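Local atomic coordinates of nickel ABC transporter (Nickel-binding protein) (Bacillus halodurans, PDB entry 3T66), a protein that probably serves as the extracellular solute-binding component of an ABC transporter, named for nickel but belonging to a family generally linked to peptide uptake. Residues His14-Phe19 with Thr192-Glu197; Asn24-His29 with Glu165-Gly170; Val37-Thr42 with Ser171-Val176; Ala211-Arg216 with Asn466-Trp471; Ile231-Thr236 with Ser458-Tyr463. All blocks are in the same frame, centred on the assembly; numbering follows the deposited sequence.

Contact 1 of 5, residues His14-Phe19 with Thr192-Glu197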
# COMPACT_ATOMS: atom_id res chain seq x y z
N HIS A 14 6.38 15.11 -25.82
CA HIS A 14 5.78 15.66 -24.62
C HIS A 14 4.64 14.85 -24.05
O HIS A 14 3.85 14.31 -24.80
CB HIS A 14 5.32 17.07 -24.88
CG HIS A 14 4.84 17.77 -23.66
ND1 HIS A 14 5.71 18.28 -22.72
CD2 HIS A 14 3.59 18.05 -23.23
CE1 HIS A 14 5.01 18.85 -21.75
NE2 HIS A 14 3.72 18.74 -22.05
N ILE A 15 4.56 14.80 -22.72
CA ILE A 15 3.59 14.00 -22.01
C ILE A 15 2.99 14.86 -20.95
O ILE A 15 3.72 15.43 -20.14
CB ILE A 15 4.24 12.77 -21.32
CG1 ILE A 15 4.52 11.65 -22.34
CG2 ILE A 15 3.40 12.28 -20.18
CD1 ILE A 15 3.49 10.57 -22.50
N HIS A 16 1.66 14.97 -20.98
CA HIS A 16 0.94 15.68 -19.95
C HIS A 16 0.23 14.67 -19.11
O HIS A 16 -0.66 13.95 -19.60
CB HIS A 16 -0.07 16.64 -20.53
CG HIS A 16 -0.72 17.52 -19.50
ND1 HIS A 16 -1.84 18.28 -19.76
CD2 HIS A 16 -0.42 17.71 -18.19
CE1 HIS A 16 -2.18 18.93 -18.66
NE2 HIS A 16 -1.34 18.60 -17.69
N PHE A 17 0.64 14.62 -17.86
CA PHE A 17 0.16 13.65 -16.90
C PHE A 17 -0.53 14.47 -15.86
O PHE A 17 -0.05 15.54 -15.44
CB PHE A 17 1.32 12.85 -16.34
CG PHE A 17 1.00 12.06 -15.10
CD1 PHE A 17 0.57 10.75 -15.19
CD2 PHE A 17 1.17 12.60 -13.85
CE1 PHE A 17 0.30 10.02 -14.05
CE2 PHE A 17 0.90 11.87 -12.73
CZ PHE A 17 0.47 10.59 -12.83
N LEU A 18 -1.70 13.96 -15.49
CA LEU A 18 -2.66 14.71 -14.70
C LEU A 18 -3.03 13.93 -13.45
O LEU A 18 -3.67 12.86 -13.51
CB LEU A 18 -3.91 15.05 -15.51
CG LEU A 18 -4.99 15.84 -14.74
CD1 LEU A 18 -4.48 17.11 -13.93
CD2 LEU A 18 -6.18 16.16 -15.66
N PHE A 19 -2.60 14.48 -12.34
CA PHE A 19 -2.50 13.68 -11.16
C PHE A 19 -3.63 13.93 -10.16
O PHE A 19 -4.38 14.89 -10.22
CB PHE A 19 -1.12 13.79 -10.52
CG PHE A 19 -0.93 12.88 -9.36
CD1 PHE A 19 -1.07 11.51 -9.50
CD2 PHE A 19 -0.64 13.38 -8.10
CE1 PHE A 19 -0.90 10.64 -8.40
CE2 PHE A 19 -0.47 12.53 -7.00
CZ PHE A 19 -0.61 11.17 -7.15
N THR A 192 4.73 17.64 -18.60
CA THR A 192 3.91 18.42 -17.70
C THR A 192 3.21 17.49 -16.73
O THR A 192 2.48 16.57 -17.14
CB THR A 192 2.89 19.27 -18.45
OG1 THR A 192 3.56 20.05 -19.45
CG2 THR A 192 2.16 20.21 -17.52
N PHE A 193 3.45 17.75 -15.45
CA PHE A 193 2.87 16.99 -14.34
C PHE A 193 1.97 17.94 -13.60
O PHE A 193 2.47 18.83 -12.93
CB PHE A 193 3.98 16.50 -13.38
CG PHE A 193 3.53 15.50 -12.36
CD1 PHE A 193 2.73 15.87 -11.29
CD2 PHE A 193 3.96 14.19 -12.43
CE1 PHE A 193 2.33 14.92 -10.32
CE2 PHE A 193 3.57 13.24 -11.48
CZ PHE A 193 2.75 13.61 -10.43
N SER A 194 0.67 17.75 -13.69
CA SER A 194 -0.22 18.72 -13.10
C SER A 194 -1.30 18.02 -12.29
O SER A 194 -1.54 16.81 -12.48
CB SER A 194 -0.88 19.54 -14.20
OG SER A 194 -1.63 18.66 -14.98
N PHE A 195 -1.97 18.80 -11.43
CA PHE A 195 -2.92 18.26 -10.45
C PHE A 195 -4.32 18.80 -10.59
O PHE A 195 -4.53 19.99 -10.78
CB PHE A 195 -2.51 18.64 -9.04
CG PHE A 195 -1.09 19.05 -8.90
CD1 PHE A 195 -0.06 18.17 -9.19
CD2 PHE A 195 -0.77 20.29 -8.41
CE1 PHE A 195 1.23 18.54 -9.02
CE2 PHE A 195 0.53 20.67 -8.22
CZ PHE A 195 1.54 19.80 -8.52
N ASN A 196 -5.28 17.92 -10.40
CA ASN A 196 -6.64 18.32 -10.28
C ASN A 196 -7.43 17.38 -9.39
O ASN A 196 -7.61 16.20 -9.74
CB ASN A 196 -7.29 18.37 -11.64
CG ASN A 196 -8.67 18.97 -11.58
OD1 ASN A 196 -8.84 20.16 -11.81
ND2 ASN A 196 -9.66 18.16 -11.23
N GLU A 197 -7.92 17.91 -8.27
CA GLU A 197 -8.59 17.07 -7.25
C GLU A 197 -9.98 16.54 -7.63
O GLU A 197 -10.53 15.73 -6.91
CB GLU A 197 -8.51 17.71 -5.84
CG GLU A 197 -7.03 18.11 -5.39
CD GLU A 197 -6.75 18.11 -3.85
OE1 GLU A 197 -7.65 17.79 -3.03
OE2 GLU A 197 -5.61 18.43 -3.43

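Contact 2 of 5, residues Asn24-His29 with Glu165-Gly170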
# COMPACT_ATOMS: atom_id res chain seq x y z
N ASN A 24 1.82 22.27 -2.54
CA ASN A 24 2.41 23.61 -2.70
C ASN A 24 3.88 23.55 -2.41
O ASN A 24 4.57 24.59 -2.31
CB ASN A 24 1.80 24.63 -1.72
CG ASN A 24 0.31 24.82 -1.89
OD1 ASN A 24 -0.33 24.35 -2.83
ND2 ASN A 24 -0.26 25.54 -0.94
N SER A 25 4.34 22.33 -2.19
CA SER A 25 5.73 22.10 -1.87
C SER A 25 6.27 21.00 -2.74
O SER A 25 5.52 20.17 -3.21
CB SER A 25 5.88 21.73 -0.41
OG SER A 25 7.25 21.58 -0.15
N LEU A 26 7.57 21.04 -2.99
CA LEU A 26 8.23 19.91 -3.62
C LEU A 26 9.43 19.55 -2.77
O LEU A 26 10.41 19.00 -3.26
CB LEU A 26 8.64 20.20 -5.07
CG LEU A 26 7.51 20.42 -6.08
CD1 LEU A 26 8.03 20.97 -7.39
CD2 LEU A 26 6.80 19.17 -6.34
N ASP A 27 9.36 19.86 -1.50
CA ASP A 27 10.38 19.36 -0.64
C ASP A 27 10.15 17.85 -0.38
O ASP A 27 9.29 17.49 0.44
CB ASP A 27 10.38 20.13 0.64
CG ASP A 27 11.51 19.74 1.52
OD1 ASP A 27 11.82 20.52 2.44
OD2 ASP A 27 12.12 18.66 1.30
N PRO A 28 10.94 16.96 -1.03
CA PRO A 28 10.69 15.52 -0.87
C PRO A 28 10.70 15.09 0.58
O PRO A 28 10.19 14.04 0.93
CB PRO A 28 11.86 14.89 -1.60
CG PRO A 28 12.94 15.88 -1.46
CD PRO A 28 12.25 17.19 -1.65
N HIS A 29 11.27 15.93 1.43
CA HIS A 29 11.31 15.62 2.84
C HIS A 29 10.08 16.00 3.66
O HIS A 29 9.68 15.23 4.51
CB HIS A 29 12.58 16.17 3.47
CG HIS A 29 13.81 15.55 2.90
ND1 HIS A 29 15.05 16.12 3.01
CD2 HIS A 29 13.97 14.42 2.16
CE1 HIS A 29 15.94 15.37 2.38
NE2 HIS A 29 15.31 14.33 1.86
N GLU A 165 11.85 22.24 -14.23
CA GLU A 165 12.05 23.44 -15.02
C GLU A 165 11.41 24.63 -14.33
O GLU A 165 12.02 25.68 -14.27
CB GLU A 165 11.44 23.29 -16.42
CG GLU A 165 11.98 24.28 -17.45
CD GLU A 165 10.90 24.82 -18.38
OE1 GLU A 165 10.09 25.69 -17.95
OE2 GLU A 165 10.86 24.38 -19.56
N SER A 166 10.19 24.42 -13.80
CA SER A 166 9.28 25.48 -13.35
C SER A 166 8.28 24.88 -12.38
O SER A 166 7.92 23.71 -12.50
CB SER A 166 8.47 26.06 -14.53
OG SER A 166 7.06 25.76 -14.43
N PHE A 167 7.76 25.71 -11.49
CA PHE A 167 6.76 25.24 -10.53
C PHE A 167 5.71 26.29 -10.13
O PHE A 167 6.01 27.44 -9.81
CB PHE A 167 7.44 24.66 -9.30
CG PHE A 167 6.49 24.09 -8.29
CD1 PHE A 167 5.44 23.28 -8.70
CD2 PHE A 167 6.66 24.35 -6.94
CE1 PHE A 167 4.57 22.76 -7.78
CE2 PHE A 167 5.79 23.85 -6.01
CZ PHE A 167 4.74 23.04 -6.44
N THR A 168 4.46 25.84 -10.17
CA THR A 168 3.30 26.62 -9.85
C THR A 168 2.55 25.84 -8.77
O THR A 168 1.80 24.91 -9.10
CB THR A 168 2.37 26.75 -11.08
OG1 THR A 168 3.08 27.35 -12.17
CG2 THR A 168 1.14 27.58 -10.75
N PRO A 169 2.76 26.19 -7.48
CA PRO A 169 2.02 25.60 -6.37
C PRO A 169 0.52 25.46 -6.58
O PRO A 169 -0.14 26.40 -6.96
CB PRO A 169 2.30 26.55 -5.22
CG PRO A 169 3.71 27.00 -5.47
CD PRO A 169 3.89 27.00 -6.99
N GLY A 170 0.00 24.28 -6.35
CA GLY A 170 -1.40 24.12 -6.40
C GLY A 170 -1.80 23.87 -7.82
O GLY A 170 -2.97 23.55 -8.07

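Contact 3 of 5, residues Val37-Thr42 with Ser171-Val176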
# COMPACT_ATOMS: atom_id res chain seq x y z
N VAL A 37 9.21 12.03 -6.36
CA VAL A 37 9.50 10.73 -6.92
C VAL A 37 8.52 10.39 -8.04
O VAL A 37 8.92 9.82 -9.07
CB VAL A 37 9.52 9.63 -5.84
CG1 VAL A 37 9.64 8.23 -6.44
CG2 VAL A 37 10.67 9.88 -4.91
N ARG A 38 7.25 10.76 -7.86
CA ARG A 38 6.23 10.47 -8.87
C ARG A 38 6.47 11.13 -10.23
O ARG A 38 6.18 10.56 -11.30
CB ARG A 38 4.83 10.73 -8.34
CG ARG A 38 4.49 9.72 -7.26
CD ARG A 38 3.15 9.96 -6.59
NE ARG A 38 3.05 9.21 -5.34
CZ ARG A 38 1.92 8.75 -4.82
NH1 ARG A 38 0.78 8.93 -5.45
NH2 ARG A 38 1.93 8.08 -3.69
N ALA A 39 7.05 12.32 -10.20
CA ALA A 39 7.27 13.06 -11.42
C ALA A 39 8.65 12.76 -11.94
O ALA A 39 9.03 13.27 -12.98
CB ALA A 39 7.09 14.55 -11.18
N GLY A 40 9.40 11.97 -11.20
CA GLY A 40 10.71 11.50 -11.66
C GLY A 40 11.80 12.55 -11.50
O GLY A 40 12.73 12.61 -12.31
N ILE A 41 11.69 13.36 -10.45
CA ILE A 41 12.78 14.27 -10.11
C ILE A 41 13.82 13.55 -9.27
O ILE A 41 15.05 13.81 -9.35
CB ILE A 41 12.25 15.50 -9.32
CG1 ILE A 41 11.25 16.27 -10.17
CG2 ILE A 41 13.37 16.40 -8.94
CD1 ILE A 41 10.15 16.89 -9.41
N THR A 42 13.31 12.60 -8.50
CA THR A 42 13.93 12.19 -7.27
C THR A 42 13.73 10.69 -7.10
O THR A 42 12.74 10.15 -7.60
CB THR A 42 13.26 13.05 -6.14
OG1 THR A 42 14.19 14.03 -5.67
CG2 THR A 42 12.78 12.23 -4.94
N SER A 171 -0.84 23.94 -8.74
CA SER A 171 -1.20 23.69 -10.13
C SER A 171 -0.47 22.61 -10.97
O SER A 171 -1.03 21.56 -11.26
CB SER A 171 -1.31 25.01 -10.89
OG SER A 171 -1.94 24.80 -12.14
N LYS A 172 0.76 22.89 -11.41
CA LYS A 172 1.54 22.01 -12.29
C LYS A 172 3.00 22.13 -11.89
O LYS A 172 3.38 22.98 -11.05
CB LYS A 172 1.41 22.42 -13.77
CG LYS A 172 1.58 23.91 -14.01
CD LYS A 172 1.81 24.37 -15.48
CE LYS A 172 2.95 25.53 -15.53
NZ LYS A 172 4.18 25.47 -14.47
N LEU A 173 3.82 21.26 -12.48
CA LEU A 173 5.24 21.48 -12.48
C LEU A 173 5.73 21.09 -13.86
O LEU A 173 5.07 20.35 -14.57
CB LEU A 173 5.95 20.74 -11.35
CG LEU A 173 5.92 19.22 -11.28
CD1 LEU A 173 7.17 18.71 -11.89
CD2 LEU A 173 5.88 18.77 -9.86
N GLU A 174 6.89 21.59 -14.24
CA GLU A 174 7.40 21.39 -15.59
C GLU A 174 8.77 20.70 -15.53
O GLU A 174 9.64 21.01 -14.67
CB GLU A 174 7.51 22.74 -16.34
CG GLU A 174 6.19 23.49 -16.53
CD GLU A 174 5.24 22.80 -17.48
OE1 GLU A 174 5.66 21.75 -18.06
OE2 GLU A 174 4.09 23.32 -17.66
N LEU A 175 8.96 19.77 -16.44
CA LEU A 175 10.13 18.93 -16.35
C LEU A 175 10.73 18.74 -17.70
O LEU A 175 10.01 18.59 -18.70
CB LEU A 175 9.79 17.59 -15.76
CG LEU A 175 9.01 17.60 -14.47
CD1 LEU A 175 8.04 16.49 -14.55
CD2 LEU A 175 10.01 17.42 -13.34
N VAL A 176 12.06 18.73 -17.71
CA VAL A 176 12.85 18.70 -18.91
C VAL A 176 13.71 17.45 -18.74
O VAL A 176 14.12 17.16 -17.62
CB VAL A 176 13.72 20.02 -19.05

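Contact 4 of 5, residues Ala211-Arg216 with Asn466-Trp471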
# COMPACT_ATOMS: atom_id res chain seq x y z
N ALA A 211 -5.13 16.24 -21.83
CA ALA A 211 -4.22 15.41 -21.01
C ALA A 211 -3.94 14.11 -21.76
O ALA A 211 -4.76 13.71 -22.61
CB ALA A 211 -4.86 15.12 -19.70
N ASP A 212 -2.81 13.47 -21.48
CA ASP A 212 -2.50 12.20 -22.14
C ASP A 212 -2.73 11.05 -21.22
O ASP A 212 -3.15 9.98 -21.65
CB ASP A 212 -1.05 12.12 -22.57
CG ASP A 212 -0.53 13.42 -23.07
OD1 ASP A 212 -1.10 13.95 -24.05
OD2 ASP A 212 0.47 13.90 -22.48
N ILE A 213 -2.44 11.27 -19.94
CA ILE A 213 -2.58 10.26 -18.90
C ILE A 213 -3.32 10.87 -17.71
O ILE A 213 -3.00 11.96 -17.26
CB ILE A 213 -1.18 9.72 -18.46
CG1 ILE A 213 -0.33 9.30 -19.67
CG2 ILE A 213 -1.30 8.56 -17.43
CD1 ILE A 213 1.14 9.16 -19.34
N VAL A 214 -4.33 10.18 -17.21
CA VAL A 214 -5.05 10.68 -16.04
C VAL A 214 -5.02 9.60 -14.97
O VAL A 214 -5.21 8.43 -15.25
CB VAL A 214 -6.52 11.11 -16.40
N TYR A 215 -4.72 9.98 -13.74
CA TYR A 215 -4.74 9.03 -12.63
C TYR A 215 -6.08 9.04 -11.87
O TYR A 215 -6.52 10.10 -11.43
CB TYR A 215 -3.60 9.35 -11.65
CG TYR A 215 -3.04 8.16 -10.88
CD1 TYR A 215 -2.01 7.40 -11.42
CD2 TYR A 215 -3.50 7.82 -9.61
CE1 TYR A 215 -1.47 6.32 -10.74
CE2 TYR A 215 -2.95 6.73 -8.91
CZ TYR A 215 -1.93 5.98 -9.49
OH TYR A 215 -1.33 4.89 -8.84
N ARG A 216 -6.69 7.87 -11.71
CA ARG A 216 -7.93 7.69 -10.94
C ARG A 216 -9.14 8.47 -11.52
O ARG A 216 -9.78 9.27 -10.83
CB ARG A 216 -7.71 8.10 -9.49
CG ARG A 216 -8.26 7.15 -8.47
CD ARG A 216 -7.11 6.43 -7.83
NE ARG A 216 -7.50 5.18 -7.20
CZ ARG A 216 -6.75 4.52 -6.30
NH1 ARG A 216 -5.56 5.00 -5.93
NH2 ARG A 216 -7.18 3.36 -5.78
N ASN A 466 -2.70 5.72 -28.03
CA ASN A 466 -2.05 5.90 -29.33
C ASN A 466 -0.91 6.90 -29.28
O ASN A 466 -0.08 6.95 -30.18
CB ASN A 466 -3.09 6.25 -30.42
CG ASN A 466 -4.11 5.07 -30.70
OD1 ASN A 466 -4.84 5.10 -31.70
ND2 ASN A 466 -4.15 4.04 -29.82
N LYS A 467 -0.89 7.70 -28.24
CA LYS A 467 0.22 8.60 -28.02
C LYS A 467 1.25 7.97 -27.10
O LYS A 467 2.45 8.11 -27.35
CB LYS A 467 -0.26 9.94 -27.46
CG LYS A 467 0.87 10.96 -27.32
CD LYS A 467 0.42 12.26 -26.67
CE LYS A 467 1.48 13.34 -26.81
NZ LYS A 467 1.21 14.48 -25.89
N VAL A 468 0.79 7.26 -26.07
CA VAL A 468 1.59 6.97 -24.89
C VAL A 468 2.03 5.54 -24.91
O VAL A 468 1.21 4.65 -25.05
CB VAL A 468 0.77 7.25 -23.60
CG1 VAL A 468 1.43 6.65 -22.40
CG2 VAL A 468 0.60 8.71 -23.40
N LYS A 469 3.33 5.30 -24.74
CA LYS A 469 3.89 3.94 -24.85
C LYS A 469 4.55 3.59 -23.56
O LYS A 469 5.22 4.45 -23.00
CB LYS A 469 4.93 3.84 -25.99
N ASN A 470 4.38 2.36 -23.08
CA ASN A 470 5.11 1.89 -21.89
C ASN A 470 4.66 2.51 -20.61
O ASN A 470 5.42 2.58 -19.65
CB ASN A 470 6.58 2.21 -21.99
CG ASN A 470 7.19 1.65 -23.21
OD1 ASN A 470 6.70 0.69 -23.77
ND2 ASN A 470 8.31 2.22 -23.63
N TRP A 471 3.44 2.99 -20.53
CA TRP A 471 3.01 3.32 -19.20
C TRP A 471 2.91 2.02 -18.40
O TRP A 471 2.19 1.13 -18.83
CB TRP A 471 1.64 3.98 -19.22
CG TRP A 471 1.15 4.08 -17.86
CD1 TRP A 471 0.34 3.19 -17.22
CD2 TRP A 471 1.49 5.10 -16.90
NE1 TRP A 471 0.12 3.63 -15.92
CE2 TRP A 471 0.82 4.79 -15.71
CE3 TRP A 471 2.29 6.25 -16.93
CZ2 TRP A 471 0.92 5.58 -14.58
CZ3 TRP A 471 2.37 7.03 -15.81
CH2 TRP A 471 1.70 6.70 -14.66

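Contact 5 of 5, residues Ile231-Thr236 with Ser458-Tyr463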
# COMPACT_ATOMS: atom_id res chain seq x y z
N ILE A 231 -8.66 5.10 -26.25
CA ILE A 231 -8.30 5.26 -24.86
C ILE A 231 -8.30 3.92 -24.15
O ILE A 231 -9.28 3.16 -24.23
CB ILE A 231 -9.23 6.21 -24.16
CG1 ILE A 231 -8.93 7.63 -24.58
CG2 ILE A 231 -9.09 6.09 -22.65
CD1 ILE A 231 -9.74 8.62 -23.79
N MET A 232 -7.18 3.66 -23.47
CA MET A 232 -6.97 2.46 -22.67
C MET A 232 -7.06 2.83 -21.18
O MET A 232 -6.65 3.90 -20.76
CB MET A 232 -5.60 1.89 -23.03
CG MET A 232 -4.93 1.01 -22.03
SD MET A 232 -5.33 -0.67 -22.49
CE MET A 232 -3.85 -1.58 -21.94
N VAL A 233 -7.64 1.95 -20.39
CA VAL A 233 -7.54 2.10 -18.96
C VAL A 233 -6.87 0.87 -18.38
O VAL A 233 -7.30 -0.24 -18.61
CB VAL A 233 -8.89 2.32 -18.33
CG1 VAL A 233 -9.91 1.43 -19.00
CG2 VAL A 233 -8.85 2.03 -16.86
N GLU A 234 -5.77 1.06 -17.68
CA GLU A 234 -5.20 -0.06 -16.97
C GLU A 234 -5.70 0.01 -15.55
O GLU A 234 -6.15 1.08 -15.10
CB GLU A 234 -3.68 0.03 -16.99
CG GLU A 234 -3.05 -0.65 -18.18
CD GLU A 234 -1.60 -0.23 -18.37
OE1 GLU A 234 -1.18 -0.03 -19.55
OE2 GLU A 234 -0.89 -0.08 -17.33
N ALA A 235 -5.64 -1.11 -14.82
CA ALA A 235 -5.81 -1.10 -13.34
C ALA A 235 -4.84 -2.05 -12.67
O ALA A 235 -4.49 -3.05 -13.26
CB ALA A 235 -7.23 -1.42 -12.95
N THR A 236 -4.40 -1.74 -11.48
CA THR A 236 -3.50 -2.63 -10.78
C THR A 236 -3.86 -2.79 -9.34
O THR A 236 -4.40 -1.94 -8.72
CB THR A 236 -2.07 -2.15 -10.82
OG1 THR A 236 -1.22 -3.11 -10.20
CG2 THR A 236 -1.94 -0.90 -10.07
N SER A 458 -8.20 -1.61 -6.58
CA SER A 458 -7.29 -1.26 -7.69
C SER A 458 -6.94 0.19 -7.86
O SER A 458 -7.78 1.07 -7.71
CB SER A 458 -7.83 -1.77 -9.01
OG SER A 458 -7.76 -3.19 -9.03
N ALA A 459 -5.68 0.45 -8.17
CA ALA A 459 -5.31 1.76 -8.66
C ALA A 459 -5.64 1.72 -10.11
O ALA A 459 -5.41 0.70 -10.80
CB ALA A 459 -3.87 2.04 -8.45
N VAL A 460 -6.22 2.81 -10.59
CA VAL A 460 -6.74 2.81 -11.95
C VAL A 460 -6.14 3.96 -12.69
O VAL A 460 -6.04 5.05 -12.13
CB VAL A 460 -8.25 2.97 -11.96
CG1 VAL A 460 -8.80 2.47 -13.26
CG2 VAL A 460 -8.87 2.20 -10.81
N VAL A 461 -5.73 3.71 -13.93
CA VAL A 461 -5.16 4.74 -14.79
C VAL A 461 -5.79 4.67 -16.17
O VAL A 461 -5.92 3.59 -16.75
CB VAL A 461 -3.65 4.54 -14.93
CG1 VAL A 461 -3.10 5.28 -16.14
CG2 VAL A 461 -2.99 5.05 -13.74
N ALA A 462 -6.15 5.81 -16.73
CA ALA A 462 -6.62 5.87 -18.13
C ALA A 462 -5.69 6.76 -18.96
O ALA A 462 -5.19 7.80 -18.47
CB ALA A 462 -8.06 6.38 -18.19
N TYR A 463 -5.44 6.36 -20.20
CA TYR A 463 -4.57 7.14 -21.09
C TYR A 463 -4.81 6.95 -22.58
O TYR A 463 -5.34 5.90 -22.98
CB TYR A 463 -3.10 6.86 -20.79
CG TYR A 463 -2.58 5.47 -21.13
CD1 TYR A 463 -2.32 4.53 -20.12
CD2 TYR A 463 -2.27 5.13 -22.45
CE1 TYR A 463 -1.79 3.26 -20.42
CE2 TYR A 463 -1.74 3.85 -22.76
CZ TYR A 463 -1.50 2.92 -21.74
OH TYR A 463 -0.97 1.69 -22.03

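Contact 1 of 5, residues His14-Phe19 with Thr192-Glu197
His-16 and Ser-194 are joined by a side-chain hydrogen bond, NE2 to OG at 2.7 Å, that bridges two neighbouring strands. CG of His-16 stands anti to its backbone N (chi1 -173°), which swings the imidazole across toward strand 190-195, so that Ser-194 OG meets its edge. The other ring nitrogen, ND1, bonds to the carbonyl O of Gln-210, which probably fixes the rotation of the ring. Thr-192 lies on the same face, its OG1 bonded to Glu-174. Beneath these side chains the backbones exchange bonds in the parallel pattern. Phe-17 N donates to Thr-192 O at 2.8 Å and Ser-194 N to Phe-17 O at 2.9 Å; Phe-19 N then reaches Ser-194 O, and Asn-196 N reaches Phe-19 O. CD1 of Leu-18 reaches across to the neighbouring segment, 3.8 Å from CB of Asn-196. The opposite face is aromatic. Phe-17 and Phe-193 lie side by side and point the same way, with ring planes 45° apart and centroids separated by 4.8 Å; Phe-17 CD2 sits above the rim of one face of Phe-193. Phe-19 adds its CB, 3.6 Å from CE1 of Phe-193. Segments 14-19 and 192-195 run at 23° to each other, an in-register parallel pair with an aromatic cluster on one side, consistent with the sheet of an alpha/beta lobe in a periplasmic-binding-protein fold.

Contact 2 of 5, residues Asn24-His29 with Glu165-Gly170
Leu-26 and Phe-167 approach from opposite directions, the branched end of the leucine meeting the flat of the ring. CD1 of Leu-26 stands 3.5 Å from the centroid of the Phe-167 ring and only 9° off its normal, a centred CH-pi contact, while CG of Leu-26 sits 3.8 Å from CZ of Phe-167. The other face of the ring receives CD of Pro-169, displaced toward the rim, so the phenyl group is held between an aliphatic branch and a proline. Phe-167 can reach the leucine because CG is anti to its backbone N (chi1 -177°), and the carbonyl O of Asn-24 comes to the ring edge. Farther along, CA of Asn-24 packs on CB of Pro-169 at 3.9 Å. Within the loop, Ser-25 OG accepts from Asp-27 N at 3.0 Å, an ST turn that shapes the backbone around Leu-26. The whole is a loop, leading from strand 14-19 to helix 35-38, laid against a beta-hairpin whose first strand carries a classic beta bulge at Glu-165 and Ser-166.

Contact 3 of 5, residues Val37-Thr42 with Ser171-Val176
A Schellman motif ends helix 35-38 and sets Ala-39 and Ile-41 against Leu-173 and Leu-175 of strand 172-177. Gly-40, at positive phi (79°), turns the chain out of the helix, and its N reaches back to Val-37 O at 3.1 Å. Leu-175 carries much of the packing by dividing its two methyls: CD2 lies 3.6 Å from CG1 of Ile-41, while CD1 goes to Ala-39, 3.7 Å from its carbonyl O and 4.0 Å from its CB. The side chains of Ile-41 and Leu-175 cross at about a right angle; a chi1 of -62° turns CG1 of Ile-41, and CD1 beyond it, toward the strand. Leu-173 touches more lightly, its CD1 4.2 Å from CB of Ala-39. Strand 172-177 is the second arm of a hairpin with strand 162-168, and Ser-171 and Lys-172 form a classic beta bulge opposite Thr-168. Backbone bonds of Gly-40 to Phe-162 and of Ile-41 to Gly-160 pin the helix end beside this hairpin. On the far face, NZ of Lys-172 bonds to Ser-166 and Thr-168. The side chain of Leu-175 is about 12 Å from that of Asp-179, seen to bind calcium in this protein; the packing lies apart from that site.

Contact 4 of 5, residues Ala211-Arg216 with Asn466-Trp471
Asp-212 turns its carboxylate toward Lys-467 through a first torsion of -37°, which puts CG roughly opposite the carbonyl carbon; the lysine answers with a fully extended chain that carries NZ to OD1. The salt bridge spans 3.0 Å between Lys-467 NZ and Asp-212 OD1, and NZ comes from above the carboxylate, 49° out of its plane. The same ammonium also bonds to the carbonyl O of His-14, so it ties the loop at 466-471 to strand 14-19 and to the residue that leads into strand 213-215. With an alanine in place of Asp-212, the ammonium of Lys-467 would probably be left without this countercharge and held less firmly. Beside the ion pair the contact becomes apolar. CB of Asp-212 rests 3.9 Å from CG2 of Val-468, and that methyl is equally close to CG1 of Ile-213. Ile-213 then spreads over Trp-471: CG2 stands above one face of the indole, 4.3 Å from the centroid of the six-membered ring and 9° off its normal, while CD1 of Ile-213 lies 3.9 Å from CE3 of Trp-471. NE1 of the indole bonds to OG1 of Thr-473, which helps to orient the ring. Strand 213-215 runs between strands 14-19 and 451-464; Ile-213 touches Ile-15, Phe-17 and Tyr-463, and the loop carrying Val-468 and Trp-471 folds over this row.

Contact 5 of 5, residues Ile231-Thr236 with Ser458-Tyr463
The Tyr-463 ring has CG of Met-232 over one face, 3.9 Å from CZ of the tyrosine, and OE1 of Glu-234 at its edge. The indole of Trp-471 also meets this ring, with the planes at about 55°. Carboxylate and ring stand nearly perpendicular, their planes 84° apart, and Tyr-463 OH donates to Glu-234 OE1 at 3.0 Å, meeting it nearly along its C-O bond. A chi1 of 68° places CG of the tyrosine between its backbone N and carbonyl carbon, which lets the ring lean over strand 231-237, alongside Met-232. Beneath lies a regular antiparallel pairing. Met-232 and Tyr-463 exchange two bonds, with Tyr-463 N 2.8 Å from Met-232 O; Glu-234 does the same with Val-461, and Thr-236 with Ala-459. On the face opposite the tyrosine the non-hydrogen-bonded pairs are aliphatic: CG2 of Val-233 lies 3.6 Å from CG1 of Val-460, and CB of Val-233 is 4.1 Å from CB of Ala-462. A phenylalanine at Tyr-463 would probably leave Glu-234 OE1 without its hydroxyl donor and the carboxylate freer to turn. Glu-234 has a second partner, OE2 bonding to Thr-473 OG1. Bonded to a hydroxyl at each oxygen, the carboxylate is held in orientation, and the two hydroxyls probably help to stabilise its charge.

In the fold
All five contacts lie in the same lobe, along a row of neighbouring strands. From contact 2 the order runs through strands 162-168, 172-177, 190-195, 14-19, 213-215, 451-464 and 231-237, so contacts 2 and 5, at opposite ends, have centres about 26 Å apart, whereas contacts 1 and 3, and contacts 4 and 5, are about 9 Å apart. Along the chain contacts 2 and 3 alternate their segments and nest inside contact 1; contact 5 nests inside contact 4, which opens after contact 1 closes. The N-terminal strand 14-19 and the C-terminal segments are thus brought together, consistent with a solute-binding protein whose lobe is assembled from distant parts of the sequence.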